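Bacterial regulatory proteins, tetR family (Corynebacterium glutamicum, PDB 3AQT) represses transcription as a TetR-family regulator, probably by binding operator DNA through a helix-turn-helix, and binds resorcinol as its inducer. Local coordinates at residues Arg164-Gly169 with Phe175-Leu180; Pro160-Asp165 with Leu182-Thr187; Glu45-Arg50 with Ala76-Gly81. One frame throughout, in Å; residues are numbered along the deposited sequence.

Contact 1 of 3, residues Arg164-Gly169 with Phe175-Leu180. With RCO (resorcinol), chain D.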
ATOM      1  N   ARG B 164     -15.555   9.376  -7.012  1.00 33.87           N
ATOM      2  CA  ARG B 164     -16.435  10.366  -7.613  1.00 34.08           C
ATOM      3  C   ARG B 164     -15.642  11.232  -8.581  1.00 33.42           C
ATOM      4  O   ARG B 164     -16.029  11.413  -9.736  1.00 31.99           O
ATOM      5  CB  ARG B 164     -17.031  11.262  -6.526  1.00 35.04           C
ATOM      6  CG  ARG B 164     -17.826  12.452  -7.058  1.00 35.73           C
ATOM      7  CD  ARG B 164     -17.961  13.517  -5.995  1.00 36.28           C
ATOM      8  NE  ARG B 164     -16.663  14.080  -5.643  1.00 35.95           N
ATOM      9  CZ  ARG B 164     -16.344  14.544  -4.438  1.00 38.00           C
ATOM     10  NH1 ARG B 164     -17.233  14.508  -3.452  1.00 37.95           N
ATOM     11  NH2 ARG B 164     -15.135  15.046  -4.219  1.00 37.06           N
ATOM     12  N   ASP B 165     -14.534  11.777  -8.089  1.00 32.98           N
ATOM     13  CA  ASP B 165     -13.694  12.629  -8.907  1.00 35.40           C
ATOM     14  C   ASP B 165     -13.201  11.879 -10.143  1.00 34.96           C
ATOM     15  O   ASP B 165     -13.172  12.437 -11.237  1.00 36.74           O
ATOM     16  CB  ASP B 165     -12.514  13.175  -8.087  1.00 36.60           C
ATOM     17  CG  ASP B 165     -12.947  14.218  -7.060  1.00 38.80           C
ATOM     18  OD1 ASP B 165     -14.074  14.744  -7.173  1.00 39.67           O
ATOM     19  OD2 ASP B 165     -12.159  14.532  -6.142  1.00 41.66           O
ATOM     20  N   LEU B 166     -12.829  10.616  -9.977  1.00 33.27           N
ATOM     21  CA  LEU B 166     -12.361   9.819 -11.101  1.00 32.23           C
ATOM     22  C   LEU B 166     -13.488   9.517 -12.083  1.00 33.51           C
ATOM     23  O   LEU B 166     -13.287   9.572 -13.294  1.00 35.21           O
ATOM     24  CB  LEU B 166     -11.737   8.518 -10.607  1.00 30.83           C
ATOM     25  CG  LEU B 166     -10.390   8.677  -9.893  1.00 31.90           C
ATOM     26  CD1 LEU B 166      -9.917   7.304  -9.409  1.00 31.27           C
ATOM     27  CD2 LEU B 166      -9.357   9.313 -10.835  1.00 28.02           C
ATOM     28  N   LEU B 167     -14.672   9.200 -11.571  1.00 34.36           N
ATOM     29  CA  LEU B 167     -15.809   8.920 -12.436  1.00 35.07           C
ATOM     30  C   LEU B 167     -16.110  10.152 -13.280  1.00 37.07           C
ATOM     31  O   LEU B 167     -16.425  10.056 -14.464  1.00 36.35           O
ATOM     32  CB  LEU B 167     -17.045   8.573 -11.613  1.00 34.37           C
ATOM     33  CG  LEU B 167     -18.304   8.406 -12.473  1.00 35.03           C
ATOM     34  CD1 LEU B 167     -18.072   7.309 -13.517  1.00 33.64           C
ATOM     35  CD2 LEU B 167     -19.498   8.081 -11.583  1.00 32.62           C
ATOM     36  N   HIS B 168     -16.022  11.312 -12.642  1.00 38.36           N
ATOM     37  CA  HIS B 168     -16.260  12.586 -13.300  1.00 39.15           C
ATOM     38  C   HIS B 168     -15.293  12.723 -14.486  1.00 40.69           C
ATOM     39  O   HIS B 168     -15.701  13.029 -15.607  1.00 40.23           O
ATOM     40  CB  HIS B 168     -16.054  13.705 -12.271  1.00 37.64           C
ATOM     41  CG  HIS B 168     -16.153  15.085 -12.836  1.00 37.78           C
ATOM     42  ND1 HIS B 168     -16.807  15.362 -14.017  1.00 37.53           N
ATOM     43  CD2 HIS B 168     -15.690  16.270 -12.372  1.00 37.41           C
ATOM     44  CE1 HIS B 168     -16.740  16.660 -14.258  1.00 36.53           C
ATOM     45  NE2 HIS B 168     -16.067  17.234 -13.276  1.00 37.40           N
ATOM     46  N   GLY B 169     -14.012  12.469 -14.235  1.00 41.18           N
ATOM     47  CA  GLY B 169     -13.019  12.566 -15.288  1.00 42.39           C
ATOM     48  C   GLY B 169     -13.211  11.542 -16.394  1.00 43.06           C
ATOM     49  O   GLY B 169     -12.828  11.766 -17.542  1.00 43.03           O
ATOM     50  N   PHE B 175     -10.100  11.166 -18.457  1.00 35.94           N
ATOM     51  CA  PHE B 175      -9.357  10.007 -17.986  1.00 36.95           C
ATOM     52  C   PHE B 175      -9.694   8.740 -18.758  1.00 39.66           C
ATOM     53  O   PHE B 175     -10.762   8.630 -19.364  1.00 41.96           O
ATOM     54  CB  PHE B 175      -9.658   9.716 -16.506  1.00 34.39           C
ATOM     55  CG  PHE B 175      -9.365  10.850 -15.570  1.00 30.92           C
ATOM     56  CD1 PHE B 175      -8.313  11.716 -15.802  1.00 28.72           C
ATOM     57  CD2 PHE B 175     -10.130  11.019 -14.425  1.00 30.99           C
ATOM     58  CE1 PHE B 175      -8.026  12.742 -14.900  1.00 30.28           C
ATOM     59  CE2 PHE B 175      -9.854  12.037 -13.518  1.00 30.82           C
ATOM     60  CZ  PHE B 175      -8.801  12.900 -13.755  1.00 30.19           C
ATOM     61  N   THR B 176      -8.773   7.780 -18.711  1.00 40.57           N
ATOM     62  CA  THR B 176      -8.964   6.477 -19.332  1.00 42.21           C
ATOM     63  C   THR B 176      -8.760   5.489 -18.191  1.00 41.89           C
ATOM     64  O   THR B 176      -7.656   5.370 -17.664  1.00 42.61           O
ATOM     65  CB  THR B 176      -7.920   6.201 -20.428  1.00 44.62           C
ATOM     66  OG1 THR B 176      -8.113   7.115 -21.512  1.00 47.68           O
ATOM     67  CG2 THR B 176      -8.052   4.768 -20.941  1.00 43.70           C
ATOM     68  N   ILE B 177      -9.823   4.795 -17.807  1.00 41.61           N
ATOM     69  CA  ILE B 177      -9.756   3.848 -16.703  1.00 42.19           C
ATOM     70  C   ILE B 177     -10.571   2.610 -17.022  1.00 43.95           C
ATOM     71  O   ILE B 177     -11.735   2.716 -17.400  1.00 46.63           O
ATOM     72  CB  ILE B 177     -10.332   4.481 -15.413  1.00 41.51           C
ATOM     73  CG1 ILE B 177      -9.552   5.741 -15.049  1.00 40.72           C
ATOM     74  CG2 ILE B 177     -10.306   3.478 -14.274  1.00 39.86           C
ATOM     75  CD1 ILE B 177     -10.235   6.650 -14.028  1.00 47.18           C
ATOM     76  N   GLU B 178      -9.976   1.433 -16.846  1.00 46.06           N
ATOM     77  CA  GLU B 178     -10.681   0.187 -17.136  1.00 47.60           C
ATOM     78  C   GLU B 178     -11.498  -0.309 -15.950  1.00 47.22           C
ATOM     79  O   GLU B 178     -12.558  -0.910 -16.127  1.00 47.41           O
ATOM     80  CB  GLU B 178      -9.687  -0.888 -17.561  1.00 50.74           C
ATOM     81  CG  GLU B 178      -8.931  -0.534 -18.827  1.00 58.07           C
ATOM     82  CD  GLU B 178      -7.728  -1.421 -19.048  1.00 62.55           C
ATOM     83  OE1 GLU B 178      -6.767  -1.325 -18.257  1.00 67.76           O
ATOM     84  OE2 GLU B 178      -7.743  -2.220 -20.004  1.00 64.29           O
ATOM     85  N   ASP B 179     -11.001  -0.071 -14.740  1.00 46.17           N
ATOM     86  CA  ASP B 179     -11.713  -0.494 -13.542  1.00 44.85           C
ATOM     87  C   ASP B 179     -11.651   0.614 -12.492  1.00 43.43           C
ATOM     88  O   ASP B 179     -10.592   0.915 -11.938  1.00 41.07           O
ATOM     89  CB  ASP B 179     -11.113  -1.781 -12.987  1.00 47.81           C
ATOM     90  CG  ASP B 179     -11.930  -2.353 -11.840  1.00 49.89           C
ATOM     91  OD1 ASP B 179     -12.269  -1.590 -10.912  1.00 49.28           O
ATOM     92  OD2 ASP B 179     -12.228  -3.568 -11.864  1.00 51.73           O
ATOM     93  N   LEU B 180     -12.809   1.202 -12.222  1.00 42.20           N
ATOM     94  CA  LEU B 180     -12.949   2.302 -11.285  1.00 41.69           C
ATOM     95  C   LEU B 180     -12.551   2.002  -9.839  1.00 41.50           C
ATOM     96  O   LEU B 180     -11.931   2.839  -9.174  1.00 42.16           O
ATOM     97  CB  LEU B 180     -14.386   2.798 -11.344  1.00 43.25           C
ATOM     98  CG  LEU B 180     -14.646   4.292 -11.202  1.00 44.84           C
ATOM     99  CD1 LEU B 180     -13.619   5.108 -11.973  1.00 44.68           C
ATOM    100  CD2 LEU B 180     -16.048   4.563 -11.723  1.00 46.40           C
TER
HETATM  101  C1  RCO D 230     -10.211  13.061  -2.157  1.00 36.64           C
HETATM  102  C2  RCO D 230     -10.545  13.342  -3.519  1.00 36.01           C
HETATM  103  C3  RCO D 230      -9.694  12.893  -4.566  1.00 36.04           C
HETATM  104  C4  RCO D 230      -8.531  12.169  -4.249  1.00 37.06           C
HETATM  105  C5  RCO D 230      -8.203  11.892  -2.912  1.00 36.48           C
HETATM  106  C6  RCO D 230      -9.047  12.338  -1.860  1.00 36.69           C
HETATM  107  O1  RCO D 230     -11.048  13.506  -1.138  1.00 40.05           O
HETATM  108  O3  RCO D 230      -9.990  13.155  -5.901  1.00 36.67           O

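Contact 2 of 3, residues Pro160-Asp165 with Leu182-Thr187. With RCO (resorcinol), chain D.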
ATOM      1  N   PRO B 160     -14.785   7.132  -1.509  1.00 30.90           N
ATOM      2  CA  PRO B 160     -15.981   7.540  -2.253  1.00 29.85           C
ATOM      3  C   PRO B 160     -15.798   8.886  -2.933  1.00 30.55           C
ATOM      4  O   PRO B 160     -16.368   9.131  -3.996  1.00 32.21           O
ATOM      5  CB  PRO B 160     -17.065   7.568  -1.182  1.00 28.08           C
ATOM      6  CG  PRO B 160     -16.592   6.527  -0.192  1.00 27.22           C
ATOM      7  CD  PRO B 160     -15.117   6.824  -0.104  1.00 29.09           C
ATOM      8  N   ARG B 161     -14.993   9.753  -2.325  1.00 29.60           N
ATOM      9  CA  ARG B 161     -14.741  11.072  -2.895  1.00 29.31           C
ATOM     10  C   ARG B 161     -13.811  10.972  -4.101  1.00 30.49           C
ATOM     11  O   ARG B 161     -14.020  11.630  -5.126  1.00 30.26           O
ATOM     12  CB  ARG B 161     -14.131  12.008  -1.839  1.00 27.68           C
ATOM     13  CG  ARG B 161     -15.088  12.378  -0.718  1.00 27.47           C
ATOM     14  CD  ARG B 161     -14.447  13.302   0.306  1.00 29.51           C
ATOM     15  NE  ARG B 161     -15.459  13.896   1.181  1.00 30.57           N
ATOM     16  CZ  ARG B 161     -15.941  13.330   2.284  1.00 30.54           C
ATOM     17  NH1 ARG B 161     -15.502  12.140   2.686  1.00 30.96           N
ATOM     18  NH2 ARG B 161     -16.890  13.941   2.973  1.00 28.82           N
ATOM     19  N   ALA B 162     -12.779  10.149  -3.969  1.00 31.33           N
ATOM     20  CA  ALA B 162     -11.817   9.969  -5.044  1.00 31.07           C
ATOM     21  C   ALA B 162     -12.502   9.281  -6.214  1.00 31.92           C
ATOM     22  O   ALA B 162     -12.328   9.671  -7.361  1.00 32.46           O
ATOM     23  CB  ALA B 162     -10.640   9.136  -4.561  1.00 29.95           C
ATOM     24  N   ARG B 163     -13.289   8.259  -5.918  1.00 31.70           N
ATOM     25  CA  ARG B 163     -13.981   7.531  -6.964  1.00 33.52           C
ATOM     26  C   ARG B 163     -14.869   8.503  -7.740  1.00 33.67           C
ATOM     27  O   ARG B 163     -14.926   8.465  -8.969  1.00 34.08           O
ATOM     28  CB  ARG B 163     -14.817   6.401  -6.344  1.00 33.62           C
ATOM     29  CG  ARG B 163     -15.303   5.358  -7.334  1.00 34.70           C
ATOM     30  CD  ARG B 163     -16.066   4.248  -6.629  1.00 36.89           C
ATOM     31  NE  ARG B 163     -16.330   3.110  -7.506  1.00 40.65           N
ATOM     32  CZ  ARG B 163     -17.227   3.115  -8.486  1.00 43.23           C
ATOM     33  NH1 ARG B 163     -17.956   4.200  -8.717  1.00 46.74           N
ATOM     34  NH2 ARG B 163     -17.395   2.038  -9.237  1.00 42.99           N
ATOM     35  N   ARG B 164     -15.555   9.376  -7.012  1.00 33.87           N
ATOM     36  CA  ARG B 164     -16.435  10.366  -7.613  1.00 34.08           C
ATOM     37  C   ARG B 164     -15.642  11.232  -8.581  1.00 33.42           C
ATOM     38  O   ARG B 164     -16.029  11.413  -9.736  1.00 31.99           O
ATOM     39  CB  ARG B 164     -17.031  11.262  -6.526  1.00 35.04           C
ATOM     40  CG  ARG B 164     -17.826  12.452  -7.058  1.00 35.73           C
ATOM     41  CD  ARG B 164     -17.961  13.517  -5.995  1.00 36.28           C
ATOM     42  NE  ARG B 164     -16.663  14.080  -5.643  1.00 35.95           N
ATOM     43  CZ  ARG B 164     -16.344  14.544  -4.438  1.00 38.00           C
ATOM     44  NH1 ARG B 164     -17.233  14.508  -3.452  1.00 37.95           N
ATOM     45  NH2 ARG B 164     -15.135  15.046  -4.219  1.00 37.06           N
ATOM     46  N   ASP B 165     -14.534  11.777  -8.089  1.00 32.98           N
ATOM     47  CA  ASP B 165     -13.694  12.629  -8.907  1.00 35.40           C
ATOM     48  C   ASP B 165     -13.201  11.879 -10.143  1.00 34.96           C
ATOM     49  O   ASP B 165     -13.172  12.437 -11.237  1.00 36.74           O
ATOM     50  CB  ASP B 165     -12.514  13.175  -8.087  1.00 36.60           C
ATOM     51  CG  ASP B 165     -12.947  14.218  -7.060  1.00 38.80           C
ATOM     52  OD1 ASP B 165     -14.074  14.744  -7.173  1.00 39.67           O
ATOM     53  OD2 ASP B 165     -12.159  14.532  -6.142  1.00 41.66           O
ATOM     54  N   LEU B 182     -10.481  -0.346  -8.912  1.00 37.48           N
ATOM     55  CA  LEU B 182      -9.053  -0.600  -8.937  1.00 35.81           C
ATOM     56  C   LEU B 182      -8.283   0.714  -8.887  1.00 36.61           C
ATOM     57  O   LEU B 182      -7.341   0.860  -8.115  1.00 36.92           O
ATOM     58  CB  LEU B 182      -8.668  -1.363 -10.204  1.00 36.80           C
ATOM     59  CG  LEU B 182      -7.155  -1.587 -10.333  1.00 39.96           C
ATOM     60  CD1 LEU B 182      -6.718  -2.613  -9.291  1.00 39.69           C
ATOM     61  CD2 LEU B 182      -6.795  -2.064 -11.733  1.00 38.55           C
ATOM     62  N   ALA B 183      -8.688   1.678  -9.707  1.00 36.07           N
ATOM     63  CA  ALA B 183      -8.003   2.963  -9.735  1.00 36.63           C
ATOM     64  C   ALA B 183      -8.097   3.648  -8.385  1.00 36.15           C
ATOM     65  O   ALA B 183      -7.149   4.280  -7.931  1.00 36.49           O
ATOM     66  CB  ALA B 183      -8.591   3.856 -10.819  1.00 37.35           C
ATOM     67  N   THR B 184      -9.241   3.525  -7.735  1.00 36.36           N
ATOM     68  CA  THR B 184      -9.403   4.154  -6.432  1.00 38.27           C
ATOM     69  C   THR B 184      -8.497   3.507  -5.384  1.00 37.77           C
ATOM     70  O   THR B 184      -7.774   4.193  -4.663  1.00 38.75           O
ATOM     71  CB  THR B 184     -10.875   4.071  -5.951  1.00 39.10           C
ATOM     72  OG1 THR B 184     -11.710   4.788  -6.871  1.00 40.91           O
ATOM     73  CG2 THR B 184     -11.022   4.679  -4.555  1.00 37.79           C
ATOM     74  N   THR B 185      -8.526   2.183  -5.307  1.00 37.09           N
ATOM     75  CA  THR B 185      -7.715   1.499  -4.320  1.00 38.21           C
ATOM     76  C   THR B 185      -6.212   1.625  -4.588  1.00 38.50           C
ATOM     77  O   THR B 185      -5.423   1.740  -3.649  1.00 37.93           O
ATOM     78  CB  THR B 185      -8.119   0.012  -4.202  1.00 38.48           C
ATOM     79  OG1 THR B 185      -7.527  -0.543  -3.024  1.00 41.21           O
ATOM     80  CG2 THR B 185      -7.669  -0.778  -5.419  1.00 37.38           C
ATOM     81  N   CYS B 186      -5.814   1.628  -5.859  1.00 37.93           N
ATOM     82  CA  CYS B 186      -4.398   1.756  -6.198  1.00 39.36           C
ATOM     83  C   CYS B 186      -3.880   3.149  -5.874  1.00 39.32           C
ATOM     84  O   CYS B 186      -2.724   3.318  -5.472  1.00 39.09           O
ATOM     85  CB  CYS B 186      -4.164   1.454  -7.680  1.00 40.43           C
ATOM     86  SG  CYS B 186      -4.250  -0.304  -8.073  1.00 45.64           S
ATOM     87  N   THR B 187      -4.740   4.145  -6.057  1.00 37.75           N
ATOM     88  CA  THR B 187      -4.380   5.523  -5.770  1.00 36.76           C
ATOM     89  C   THR B 187      -3.960   5.636  -4.305  1.00 36.08           C
ATOM     90  O   THR B 187      -2.908   6.186  -3.993  1.00 37.62           O
ATOM     91  CB  THR B 187      -5.572   6.470  -6.044  1.00 36.93           C
ATOM     92  OG1 THR B 187      -5.916   6.404  -7.430  1.00 38.10           O
ATOM     93  CG2 THR B 187      -5.222   7.898  -5.685  1.00 36.37           C
TER
HETATM   94  C1  RCO D 230     -10.211  13.061  -2.157  1.00 36.64           C
HETATM   95  C2  RCO D 230     -10.545  13.342  -3.519  1.00 36.01           C
HETATM   96  C3  RCO D 230      -9.694  12.893  -4.566  1.00 36.04           C
HETATM   97  C4  RCO D 230      -8.531  12.169  -4.249  1.00 37.06           C
HETATM   98  C5  RCO D 230      -8.203  11.892  -2.912  1.00 36.48           C
HETATM   99  C6  RCO D 230      -9.047  12.338  -1.860  1.00 36.69           C
HETATM  100  O1  RCO D 230     -11.048  13.506  -1.138  1.00 40.05           O
HETATM  101  O3  RCO D 230      -9.990  13.155  -5.901  1.00 36.67           O

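Contact 3 of 3, residues Glu45-Arg50 with Ala76-Gly81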
ATOM      1  N   GLU B  45     -22.020   6.226  24.329  1.00 63.07           N
ATOM      2  CA  GLU B  45     -21.925   7.049  23.134  1.00 60.72           C
ATOM      3  C   GLU B  45     -21.068   8.291  23.338  1.00 57.30           C
ATOM      4  O   GLU B  45     -20.161   8.558  22.546  1.00 55.56           O
ATOM      5  CB  GLU B  45     -23.323   7.453  22.663  1.00 64.36           C
ATOM      6  CG  GLU B  45     -23.979   6.437  21.730  1.00 70.11           C
ATOM      7  CD  GLU B  45     -25.482   6.638  21.606  1.00 73.63           C
ATOM      8  OE1 GLU B  45     -25.928   7.806  21.550  1.00 75.50           O
ATOM      9  OE2 GLU B  45     -26.216   5.625  21.554  1.00 75.19           O
ATOM     10  N   GLN B  46     -21.344   9.052  24.392  1.00 53.47           N
ATOM     11  CA  GLN B  46     -20.563  10.255  24.643  1.00 52.30           C
ATOM     12  C   GLN B  46     -19.151   9.959  25.151  1.00 49.10           C
ATOM     13  O   GLN B  46     -18.238  10.754  24.943  1.00 49.31           O
ATOM     14  CB  GLN B  46     -21.289  11.188  25.617  1.00 54.19           C
ATOM     15  CG  GLN B  46     -21.667  10.549  26.936  1.00 60.44           C
ATOM     16  CD  GLN B  46     -22.000  11.584  27.999  1.00 62.96           C
ATOM     17  OE1 GLN B  46     -22.732  12.554  27.742  1.00 63.68           O
ATOM     18  NE2 GLN B  46     -21.468  11.383  29.204  1.00 62.13           N
ATOM     19  N   THR B  47     -18.969   8.819  25.812  1.00 45.31           N
ATOM     20  CA  THR B  47     -17.650   8.450  26.313  1.00 42.96           C
ATOM     21  C   THR B  47     -16.741   8.122  25.134  1.00 41.28           C
ATOM     22  O   THR B  47     -15.580   8.539  25.117  1.00 40.74           O
ATOM     23  CB  THR B  47     -17.714   7.240  27.276  1.00 44.20           C
ATOM     24  OG1 THR B  47     -18.544   7.570  28.396  1.00 44.33           O
ATOM     25  CG2 THR B  47     -16.325   6.896  27.790  1.00 42.82           C
ATOM     26  N   ARG B  48     -17.256   7.379  24.151  1.00 39.29           N
ATOM     27  CA  ARG B  48     -16.451   7.058  22.971  1.00 39.44           C
ATOM     28  C   ARG B  48     -16.042   8.378  22.335  1.00 36.16           C
ATOM     29  O   ARG B  48     -14.879   8.578  21.984  1.00 37.96           O
ATOM     30  CB  ARG B  48     -17.229   6.222  21.940  1.00 41.42           C
ATOM     31  CG  ARG B  48     -17.431   4.763  22.331  1.00 48.24           C
ATOM     32  CD  ARG B  48     -18.200   3.956  21.283  1.00 54.13           C
ATOM     33  NE  ARG B  48     -17.341   3.367  20.251  1.00 59.37           N
ATOM     34  CZ  ARG B  48     -17.004   3.957  19.103  1.00 63.41           C
ATOM     35  NH1 ARG B  48     -17.449   5.178  18.810  1.00 66.14           N
ATOM     36  NH2 ARG B  48     -16.216   3.323  18.240  1.00 62.53           N
ATOM     37  N   ALA B  49     -17.003   9.283  22.204  1.00 32.78           N
ATOM     38  CA  ALA B  49     -16.750  10.585  21.619  1.00 29.23           C
ATOM     39  C   ALA B  49     -15.659  11.330  22.384  1.00 28.60           C
ATOM     40  O   ALA B  49     -14.750  11.916  21.777  1.00 28.16           O
ATOM     41  CB  ALA B  49     -18.032  11.396  21.603  1.00 24.73           C
ATOM     42  N   ARG B  50     -15.742  11.299  23.713  1.00 29.04           N
ATOM     43  CA  ARG B  50     -14.759  11.974  24.554  1.00 29.31           C
ATOM     44  C   ARG B  50     -13.391  11.329  24.475  1.00 28.68           C
ATOM     45  O   ARG B  50     -12.367  12.017  24.549  1.00 29.88           O
ATOM     46  CB  ARG B  50     -15.236  12.005  26.002  1.00 30.68           C
ATOM     47  CG  ARG B  50     -16.441  12.881  26.205  1.00 33.38           C
ATOM     48  CD  ARG B  50     -16.961  12.787  27.616  1.00 35.28           C
ATOM     49  NE  ARG B  50     -18.222  13.504  27.755  1.00 39.19           N
ATOM     50  CZ  ARG B  50     -18.913  13.589  28.888  1.00 41.63           C
ATOM     51  NH1 ARG B  50     -18.460  12.999  29.988  1.00 41.63           N
ATOM     52  NH2 ARG B  50     -20.053  14.271  28.925  1.00 39.51           N
ATOM     53  N   ALA B  76     -10.268  12.066  29.117  1.00 39.71           N
ATOM     54  CA  ALA B  76     -11.706  11.937  28.932  1.00 40.38           C
ATOM     55  C   ALA B  76     -12.408  11.894  30.283  1.00 42.26           C
ATOM     56  O   ALA B  76     -13.638  11.829  30.357  1.00 42.77           O
ATOM     57  CB  ALA B  76     -12.014  10.681  28.154  1.00 40.13           C
ATOM     58  N   ASN B  77     -11.611  11.913  31.350  1.00 44.18           N
ATOM     59  CA  ASN B  77     -12.125  11.889  32.710  1.00 44.78           C
ATOM     60  C   ASN B  77     -12.855  10.594  33.095  1.00 45.73           C
ATOM     61  O   ASN B  77     -14.018  10.630  33.499  1.00 44.74           O
ATOM     62  CB  ASN B  77     -13.045  13.095  32.921  1.00 45.94           C
ATOM     63  CG  ASN B  77     -13.468  13.264  34.363  1.00 48.36           C
ATOM     64  OD1 ASN B  77     -12.634  13.282  35.263  1.00 48.09           O
ATOM     65  ND2 ASN B  77     -14.771  13.400  34.589  1.00 49.63           N
ATOM     66  N   ILE B  78     -12.175   9.455  32.955  1.00 47.13           N
ATOM     67  CA  ILE B  78     -12.737   8.155  33.340  1.00 49.26           C
ATOM     68  C   ILE B  78     -11.624   7.247  33.886  1.00 51.75           C
ATOM     69  O   ILE B  78     -10.436   7.503  33.660  1.00 50.82           O
ATOM     70  CB  ILE B  78     -13.438   7.415  32.156  1.00 49.08           C
ATOM     71  CG1 ILE B  78     -12.413   6.996  31.101  1.00 48.95           C
ATOM     72  CG2 ILE B  78     -14.499   8.304  31.535  1.00 47.00           C
ATOM     73  CD1 ILE B  78     -12.907   5.955  30.098  1.00 47.18           C
ATOM     74  N   GLY B  79     -12.008   6.195  34.611  1.00 54.13           N
ATOM     75  CA  GLY B  79     -11.019   5.279  35.161  1.00 57.55           C
ATOM     76  C   GLY B  79     -10.285   4.535  34.062  1.00 61.30           C
ATOM     77  O   GLY B  79     -10.907   4.071  33.104  1.00 63.34           O
ATOM     78  N   THR B  80      -8.966   4.408  34.188  1.00 63.21           N
ATOM     79  CA  THR B  80      -8.168   3.723  33.168  1.00 64.21           C
ATOM     80  C   THR B  80      -8.619   2.291  32.904  1.00 65.02           C
ATOM     81  O   THR B  80      -8.649   1.838  31.751  1.00 66.36           O
ATOM     82  CB  THR B  80      -6.675   3.683  33.544  1.00 64.47           C
ATOM     83  OG1 THR B  80      -6.149   5.017  33.569  1.00 65.93           O
ATOM     84  CG2 THR B  80      -5.898   2.849  32.532  1.00 64.34           C
ATOM     85  N   GLY B  81      -8.966   1.579  33.970  1.00 62.57           N
ATOM     86  CA  GLY B  81      -9.399   0.205  33.813  1.00 60.48           C
ATOM     87  C   GLY B  81     -10.751   0.068  33.142  1.00 59.08           C
ATOM     88  O   GLY B  81     -11.239  -1.046  32.971  1.00 61.54           O
TER
HETATM   89  O   HOH W   1     -16.250  11.249  30.645  1.00 41.20           O

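Contact 1 of 3, residues Arg164-Gly169 with Phe175-Leu180
F175 folds back against the last turns of helix 159-171, and this is the tight part of the contact. Its backbone N donates to G169 O at 2.9 Å, with an N-H...O angle of 154°. G169 has no side chain, and the ring uses that room: F175 CD2 comes to 3.4 Å from G169 CA. The ring edge points at the helix backbone, with L166 O in the ring plane, 3.7 Å from F175 CD2. About one turn earlier in the helix than G169, the L166 side chain crosses that of F175 at about a right angle, and L166 CD2 lies 3.9 Å from F175 CE2. CB of L166 meets the CD1 methyls of both I177 and L180. V221 also packs on L166, F175 and I177.

The loop joins two consecutive helices, 159-171 and 180-199, of the all-helical C-terminal domain of a TetR regulator. D179 is the N-cap of helix 180-199, and its OD1 takes the N-H of L182.

The outer side is looser. L167 points away from the loop overall, yet its CB and CD1 both meet L180 CD2, CD1 at 3.9 Å. Both leucines are partly exposed. E178 does not touch the helix; it forms salt bridges with R219 and R229 of the second subunit.

At the other end of the helical segment, buried D165 faces the ligand. Resorcinol O3 donates to D165 OD2 at 2.6 Å. R164 grips D165 OD1 side-on with NE (3.1 Å) and NH2. Both come from one face of the carboxylate, and D165 OD1 lies in the guanidinium plane. This pairing would favour an ionised carboxylate. R164 NH2 also has D110 as a partner.

Contact 2 of 3, residues Pro160-Asp165 with Leu182-Thr187
R163 and T184 meet where helix 159-171 packs against helix 180-199 in the C-terminal, ligand-binding domain of the TetR fold. R163 CA and T184 CA are 5.7 Å apart, so the backbones come close here. T184 is small, and R163 presents only its first carbons.

The direct contacts are van der Waals only. T184 OG1 lies 3.5 Å from R163 CB and also touches R163 CG. The two side chains cross at about a right angle. Beside them, the T184 CG2 methyl faces A162 CB at 4.5 Å, a looser approach.

The polar groups are satisfied outside this pair. T184 keeps OG1 beside its own backbone N (chi1 -62°), where it bonds to L180 O, one turn back. R163 runs extended to NE and forms a salt bridge with D181. T187 OG1 bonds to A183 O, which also accepts T187 N. These two donors reach the carbonyl from opposite faces of its plane. T185 and C186 pack on A193 and S190 of the second subunit, so helix 180-199 also serves the dimer interface.

Of these two segments, 160-165 carries the ligand contacts. A162 lies over one face of the resorcinol ring, with its CA 3.6 Å from C3 and its CB 3.7 Å from C4. R161 gives its aliphatic part: CB is 3.5 Å from resorcinol O1, and CD is close by. Its NE turns instead to a salt bridge with D110. The neighbouring R164 guanidinium, which holds D165, has R161 CA over its centre, 4.1 Å above the plane.

Contact 3 of 3, residues Glu45-Arg50 with Ala76-Gly81
T47 is the first residue of 45-50 to touch the other segment. Its CG2 methyl meets I78 CD1 at 4.2 Å, a light apolar contact. Its hydroxyl takes no part in this. T47 OG1 is bonded to K43 O, one turn earlier in helix 41-62. Y86 packs on both T47 and I78.

The partner segment belongs to the predicted helix-turn-helix of the DNA-binding domain, as in other TetR regulators. A76 and N77 end helix 69-75. N77 has a positive phi of 65° and closes the helix with a Schellman motif. The chain then turns, and I78 points back at helix 41-62, where L51 also touches A76 and I78.

R50 makes the closer part of the contact. R50 CA is 5.3 Å from A76 CA. The A76 methyl packs on the backbone of R50, with CB 3.9 Å from R50 O, and meets R50 CB at 4.1 Å. Beyond CB the side chain is extended from CG to NE and runs along the exposed side of the helix. Its guanidinium has Q46 over one face, with Q46 NE2 3.0 Å above the plane of the R50 group and toward the rim. R50 NH1 donates to a water at 2.9 Å, which lies at the edge of the guanidinium, in its plane. The same water donates to A76 O at 2.7 Å, so the arginine reaches the helix end indirectly.

Contacts 1 and 2 share helix 159-171 and touch each other, for example where L166 packs on A183. Contact 2 is buried. Contact 1 is partly buried and runs from the ligand pocket out to the loop. Both touch resorcinol, and both have residues that reach the second subunit. Contact 1 is mainly apolar, with a backbone bond at one end; contact 2 is a close helix pair whose polar ends find partners elsewhere. Contact 3 lies on the opposite side of the chain's centre, partly buried at the surface of the predicted DNA-binding region. Its centre is about 42 Å from that of contact 1. It is smaller than contact 1 and bridged by water, and no other subunit touches it.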